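Local coordinates for protein alkylhalidase CmlS (Streptomyces venezuelae, PDB 3I3L) that is a flavin-dependent halogenase of chloramphenicol biosynthesis that carries FAD and probably works as an oxidoreductase, at residues 55-60 against 145-150. Numbering follows the deposited sequence.
With FAD (flavin-adenine dinucleotide), chain B.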
ATOM      1  N   SER A  55      24.143   6.430  -4.866  1.00 33.43           N
ATOM      2  CA  SER A  55      24.070   7.661  -5.660  1.00 33.00           C
ATOM      3  C   SER A  55      24.489   8.842  -4.829  1.00 32.46           C
ATOM      4  O   SER A  55      24.680   8.747  -3.622  1.00 31.48           O
ATOM      5  CB  SER A  55      22.642   7.939  -6.159  1.00 34.33           C
ATOM      6  OG  SER A  55      22.218   6.993  -7.143  1.00 38.38           O
ATOM      7  N   ALA A  56      24.582   9.990  -5.488  1.00 32.27           N
ATOM      8  CA  ALA A  56      24.739  11.240  -4.829  1.00 32.55           C
ATOM      9  C   ALA A  56      23.361  11.846  -4.815  1.00 33.79           C
ATOM     10  O   ALA A  56      22.671  11.790  -5.856  1.00 35.20           O
ATOM     11  CB  ALA A  56      25.694  12.119  -5.681  1.00 34.18           C
ATOM     12  N   PHE A  57      22.929  12.405  -3.672  1.00 32.57           N
ATOM     13  CA  PHE A  57      21.641  13.113  -3.621  1.00 34.13           C
ATOM     14  C   PHE A  57      21.882  14.599  -3.796  1.00 36.77           C
ATOM     15  O   PHE A  57      22.915  15.125  -3.354  1.00 37.42           O
ATOM     16  CB  PHE A  57      20.904  12.877  -2.306  1.00 33.08           C
ATOM     17  CG  PHE A  57      20.239  11.515  -2.203  1.00 34.82           C
ATOM     18  CD1 PHE A  57      20.559  10.489  -3.096  1.00 31.84           C
ATOM     19  CD2 PHE A  57      19.309  11.264  -1.202  1.00 30.37           C
ATOM     20  CE1 PHE A  57      19.974   9.246  -3.001  1.00 31.60           C
ATOM     21  CE2 PHE A  57      18.745  10.044  -1.089  1.00 36.73           C
ATOM     22  CZ  PHE A  57      19.053   9.004  -2.011  1.00 34.04           C
ATOM     23  N   PRO A  58      20.922  15.301  -4.415  1.00 38.09           N
ATOM     24  CA  PRO A  58      19.627  14.759  -4.905  1.00 36.97           C
ATOM     25  C   PRO A  58      19.788  13.976  -6.190  1.00 36.95           C
ATOM     26  O   PRO A  58      20.696  14.260  -6.977  1.00 35.35           O
ATOM     27  CB  PRO A  58      18.802  16.017  -5.184  1.00 38.45           C
ATOM     28  CG  PRO A  58      19.893  17.095  -5.558  1.00 39.32           C
ATOM     29  CD  PRO A  58      21.077  16.750  -4.665  1.00 37.87           C
ATOM     30  N   ARG A  59      18.923  12.970  -6.394  1.00 36.34           N
ATOM     31  CA  ARG A  59      18.912  12.243  -7.652  1.00 34.82           C
ATOM     32  C   ARG A  59      17.470  12.054  -8.038  1.00 36.22           C
ATOM     33  O   ARG A  59      16.628  11.846  -7.138  1.00 35.26           O
ATOM     34  CB  ARG A  59      19.672  10.915  -7.547  1.00 34.32           C
ATOM     35  CG  ARG A  59      19.185   9.948  -6.484  1.00 33.27           C
ATOM     36  CD  ARG A  59      18.072   8.990  -7.011  1.00 29.69           C
ATOM     37  NE  ARG A  59      17.620   8.159  -5.891  1.00 31.25           N
ATOM     38  CZ  ARG A  59      16.643   8.504  -5.052  1.00 29.97           C
ATOM     39  NH1 ARG A  59      16.284   7.702  -4.064  1.00 24.14           N
ATOM     40  NH2 ARG A  59      16.026   9.672  -5.198  1.00 31.53           N
ATOM     41  N   TYR A  60      17.192  12.166  -9.361  1.00 35.54           N
ATOM     42  CA  TYR A  60      15.837  12.088  -9.940  1.00 33.89           C
ATOM     43  C   TYR A  60      15.200  10.718  -9.710  1.00 33.07           C
ATOM     44  O   TYR A  60      15.856   9.708  -9.843  1.00 31.53           O
ATOM     45  CB  TYR A  60      15.805  12.449 -11.457  1.00 34.89           C
ATOM     46  CG  TYR A  60      14.419  12.179 -11.996  1.00 36.03           C
ATOM     47  CD1 TYR A  60      13.429  13.166 -11.965  1.00 32.28           C
ATOM     48  CD2 TYR A  60      14.067  10.890 -12.426  1.00 37.28           C
ATOM     49  CE1 TYR A  60      12.131  12.884 -12.360  1.00 33.94           C
ATOM     50  CE2 TYR A  60      12.750  10.579 -12.812  1.00 34.10           C
ATOM     51  CZ  TYR A  60      11.802  11.585 -12.792  1.00 32.75           C
ATOM     52  OH  TYR A  60      10.523  11.272 -13.159  1.00 31.22           O
ATOM     53  N   VAL A 145      25.864   8.139   7.305  1.00 34.37           N
ATOM     54  CA  VAL A 145      25.352   8.007   5.962  1.00 33.25           C
ATOM     55  C   VAL A 145      26.513   8.122   4.978  1.00 33.99           C
ATOM     56  O   VAL A 145      27.227   9.101   5.015  1.00 35.17           O
ATOM     57  CB  VAL A 145      24.229   9.088   5.631  1.00 33.62           C
ATOM     58  CG1 VAL A 145      23.920   9.123   4.129  1.00 28.31           C
ATOM     59  CG2 VAL A 145      22.953   8.863   6.446  1.00 28.53           C
ATOM     60  N   HIS A 146      26.678   7.145   4.093  1.00 33.63           N
ATOM     61  CA  HIS A 146      27.641   7.218   3.025  1.00 32.91           C
ATOM     62  C   HIS A 146      26.936   7.256   1.669  1.00 32.48           C
ATOM     63  O   HIS A 146      26.478   6.216   1.153  1.00 31.32           O
ATOM     64  CB  HIS A 146      28.592   6.012   3.040  1.00 34.05           C
ATOM     65  CG  HIS A 146      29.269   5.763   4.356  1.00 37.75           C
ATOM     66  ND1 HIS A 146      30.049   6.716   4.978  1.00 39.55           N
ATOM     67  CD2 HIS A 146      29.336   4.649   5.134  1.00 38.69           C
ATOM     68  CE1 HIS A 146      30.551   6.205   6.094  1.00 40.25           C
ATOM     69  NE2 HIS A 146      30.136   4.954   6.212  1.00 39.76           N
ATOM     70  N   GLU A 147      26.908   8.438   1.054  1.00 32.15           N
ATOM     71  CA  GLU A 147      26.443   8.583  -0.305  1.00 32.69           C
ATOM     72  C   GLU A 147      27.556   8.139  -1.234  1.00 33.36           C
ATOM     73  O   GLU A 147      28.685   7.980  -0.804  1.00 33.19           O
ATOM     74  CB  GLU A 147      26.026  10.021  -0.605  1.00 30.42           C
ATOM     75  CG  GLU A 147      24.685  10.391   0.009  1.00 29.99           C
ATOM     76  CD  GLU A 147      24.306  11.799  -0.256  1.00 33.29           C
ATOM     77  OE1 GLU A 147      24.506  12.287  -1.397  1.00 32.01           O
ATOM     78  OE2 GLU A 147      23.774  12.448   0.675  1.00 36.73           O
ATOM     79  N   GLU A 148      27.210   7.911  -2.491  1.00 32.82           N
ATOM     80  CA  GLU A 148      28.160   7.439  -3.497  1.00 36.04           C
ATOM     81  C   GLU A 148      28.983   6.248  -2.998  1.00 36.60           C
ATOM     82  O   GLU A 148      30.181   6.155  -3.265  1.00 37.67           O
ATOM     83  CB  GLU A 148      29.086   8.574  -3.963  1.00 37.38           C
ATOM     84  CG  GLU A 148      28.341   9.779  -4.541  1.00 41.15           C
ATOM     85  CD  GLU A 148      29.299  10.894  -5.051  1.00 47.20           C
ATOM     86  OE1 GLU A 148      30.047  11.470  -4.243  1.00 52.26           O
ATOM     87  OE2 GLU A 148      29.292  11.192  -6.254  1.00 46.84           O
ATOM     88  N   THR A 149      28.327   5.303  -2.316  1.00 35.00           N
ATOM     89  CA  THR A 149      29.005   4.149  -1.734  1.00 32.76           C
ATOM     90  C   THR A 149      28.093   2.932  -1.985  1.00 33.78           C
ATOM     91  O   THR A 149      27.310   2.563  -1.108  1.00 31.16           O
ATOM     92  CB  THR A 149      29.226   4.342  -0.185  1.00 33.45           C
ATOM     93  OG1 THR A 149      29.948   5.546   0.074  1.00 36.16           O
ATOM     94  CG2 THR A 149      30.028   3.208   0.419  1.00 32.61           C
ATOM     95  N   PRO A 150      28.146   2.351  -3.198  1.00 31.91           N
ATOM     96  CA  PRO A 150      27.313   1.232  -3.496  1.00 31.22           C
ATOM     97  C   PRO A 150      27.716  -0.013  -2.698  1.00 31.60           C
ATOM     98  O   PRO A 150      28.907  -0.243  -2.471  1.00 30.28           O
ATOM     99  CB  PRO A 150      27.591   0.978  -4.995  1.00 31.63           C
ATOM    100  CG  PRO A 150      28.871   1.633  -5.287  1.00 31.89           C
ATOM    101  CD  PRO A 150      28.934   2.783  -4.376  1.00 34.10           C
TER
HETATM  102  PA  FAD B 600      13.867   3.392  -4.094  1.00 22.91           P
HETATM  103  O1A FAD B 600      14.210   2.818  -5.449  1.00 23.40           O
HETATM  104  O2A FAD B 600      13.039   4.630  -4.085  1.00 26.26           O
HETATM  105  O5B FAD B 600      15.267   3.668  -3.299  1.00 28.34           O
HETATM  106  C5B FAD B 600      16.297   2.700  -3.308  1.00 26.26           C
HETATM  107  C4B FAD B 600      17.696   3.353  -3.237  1.00 24.76           C
HETATM  108  O4B FAD B 600      18.669   2.286  -3.146  1.00 25.06           O
HETATM  109  C3B FAD B 600      18.041   4.149  -4.473  1.00 27.75           C
HETATM  110  O3B FAD B 600      18.293   5.476  -4.124  1.00 28.16           O
HETATM  111  C2B FAD B 600      19.312   3.488  -5.027  1.00 29.50           C
HETATM  112  O2B FAD B 600      20.257   4.442  -5.399  1.00 32.68           O
HETATM  113  C1B FAD B 600      19.824   2.657  -3.861  1.00 25.25           C
HETATM  114  N9A FAD B 600      20.560   1.443  -4.163  1.00 28.90           N
HETATM  115  C8A FAD B 600      20.233   0.475  -5.065  1.00 29.05           C
HETATM  116  N7A FAD B 600      21.165  -0.502  -5.008  1.00 29.98           N
HETATM  117  C5A FAD B 600      22.136  -0.134  -4.140  1.00 28.89           C
HETATM  118  C6A FAD B 600      23.304  -0.752  -3.734  1.00 28.67           C
HETATM  119  N6A FAD B 600      23.652  -1.933  -4.212  1.00 26.64           N
HETATM  120  N1A FAD B 600      24.060  -0.129  -2.778  1.00 31.62           N
HETATM  121  C2A FAD B 600      23.709   1.092  -2.257  1.00 24.68           C
HETATM  122  N3A FAD B 600      22.550   1.679  -2.659  1.00 27.36           N
HETATM  123  C4A FAD B 600      21.769   1.080  -3.585  1.00 28.32           C
HETATM  124  N1  FAD B 600       4.948   5.120  -5.447  1.00 24.52           N
HETATM  125  C2  FAD B 600       4.092   5.986  -4.787  1.00 25.22           C
HETATM  126  O2  FAD B 600       4.047   5.916  -3.566  1.00 28.21           O
HETATM  127  N3  FAD B 600       3.304   6.872  -5.472  1.00 23.49           N
HETATM  128  C4  FAD B 600       3.345   6.931  -6.839  1.00 26.99           C
HETATM  129  O4  FAD B 600       2.619   7.782  -7.448  1.00 30.83           O
HETATM  130  C4X FAD B 600       4.180   6.042  -7.519  1.00 26.78           C
HETATM  131  N5  FAD B 600       4.258   6.086  -8.884  1.00 26.06           N
HETATM  132  C5X FAD B 600       5.161   5.278  -9.536  1.00 24.75           C
HETATM  133  C6  FAD B 600       5.240   5.307 -10.936  1.00 24.65           C
HETATM  134  C7  FAD B 600       6.087   4.442 -11.586  1.00 28.65           C
HETATM  135  C7M FAD B 600       6.211   4.461 -13.091  1.00 30.27           C
HETATM  136  C8  FAD B 600       6.888   3.596 -10.825  1.00 31.68           C
HETATM  137  C8M FAD B 600       7.885   2.722 -11.474  1.00 29.10           C
HETATM  138  C9  FAD B 600       6.791   3.523  -9.431  1.00 27.49           C
HETATM  139  C9A FAD B 600       5.911   4.395  -8.808  1.00 24.94           C
HETATM  140  N10 FAD B 600       5.871   4.358  -7.444  1.00 22.58           N
HETATM  141  C10 FAD B 600       4.984   5.133  -6.797  1.00 23.96           C
HETATM  142  C1' FAD B 600       6.643   3.262  -6.791  1.00 21.76           C
HETATM  143  C2' FAD B 600       7.619   3.840  -5.793  1.00 22.77           C
HETATM  144  O2' FAD B 600       8.337   4.822  -6.426  1.00 26.99           O
HETATM  145  C3' FAD B 600       8.530   2.845  -5.127  1.00 24.44           C
HETATM  146  O3' FAD B 600       7.753   1.893  -4.433  1.00 22.10           O
HETATM  147  C4' FAD B 600       9.456   3.553  -4.083  1.00 23.57           C
HETATM  148  O4' FAD B 600      10.393   4.390  -4.703  1.00 21.84           O
HETATM  149  C5' FAD B 600      10.248   2.505  -3.312  1.00 19.55           C
HETATM  150  O5' FAD B 600      11.028   3.113  -2.323  1.00 23.74           O
HETATM  151  P   FAD B 600      12.331   2.325  -1.905  1.00 21.58           P
HETATM  152  O1P FAD B 600      11.990   0.867  -1.689  1.00 20.89           O
HETATM  153  O2P FAD B 600      13.046   3.081  -0.790  1.00 28.18           O
HETATM  154  O3P FAD B 600      13.235   2.230  -3.244  1.00 20.22           O
HETATM  155  O   HOH W   1      22.743  14.821  -0.010  1.00 38.49           O
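With CG of E147 swung away from its own carbonyl carbon (chi1 -75°) and the chain extended beyond it, the carboxylate of E147 reaches across to the backbone of F57. This joins two loops on the adenosine side of the Rossmann-type FAD-binding domain: residues 55-60 follow strand 48-52, and the loop through E147 and E148 runs on from strand 144-146, which forms one edge of the sheet, next to and parallel with strand 48-52. F57 N donates to E147 OE1 at 2.8 Å, an almost straight bond (178°) that meets the oxygen from above the carboxylate plane. The same oxygen lies 3.6 Å from A56 CA. A water lies 2.7 Å from E147 OE2 and makes a weak, longer contact with F57 O; OE2 also forms a salt bridge with R139 of helix 127-140, so both carboxylate oxygens are engaged and the group's rotation is probably fixed. One residue on, the backbone of E148 takes a left-handed conformation, and its N donates to S55 O at 2.9 Å. The methylene chain of E148 runs alongside A56 at the protein surface, with CG 3.7 Å from A56 CB. T149 OG1 braces the turn from within by donating to E147 O.

Both loops border the cofactor. P150 CA approaches adenine N1A, while R59, a residue of the FAD site, holds the ribose. Its chain bends at chi2 (89°), and its guanidinium meets the ribose hydroxyl edge-on, with F57 CZ 3.7 Å above one face, offset toward the rim. D131 of helix 127-140 pairs with NH1 and probably helps to position the group. Two donors of R59 converge on one ribose oxygen: NH1 and NE both hydrogen-bond to FAD O3B, with NH1 the closer at 3.0 Å.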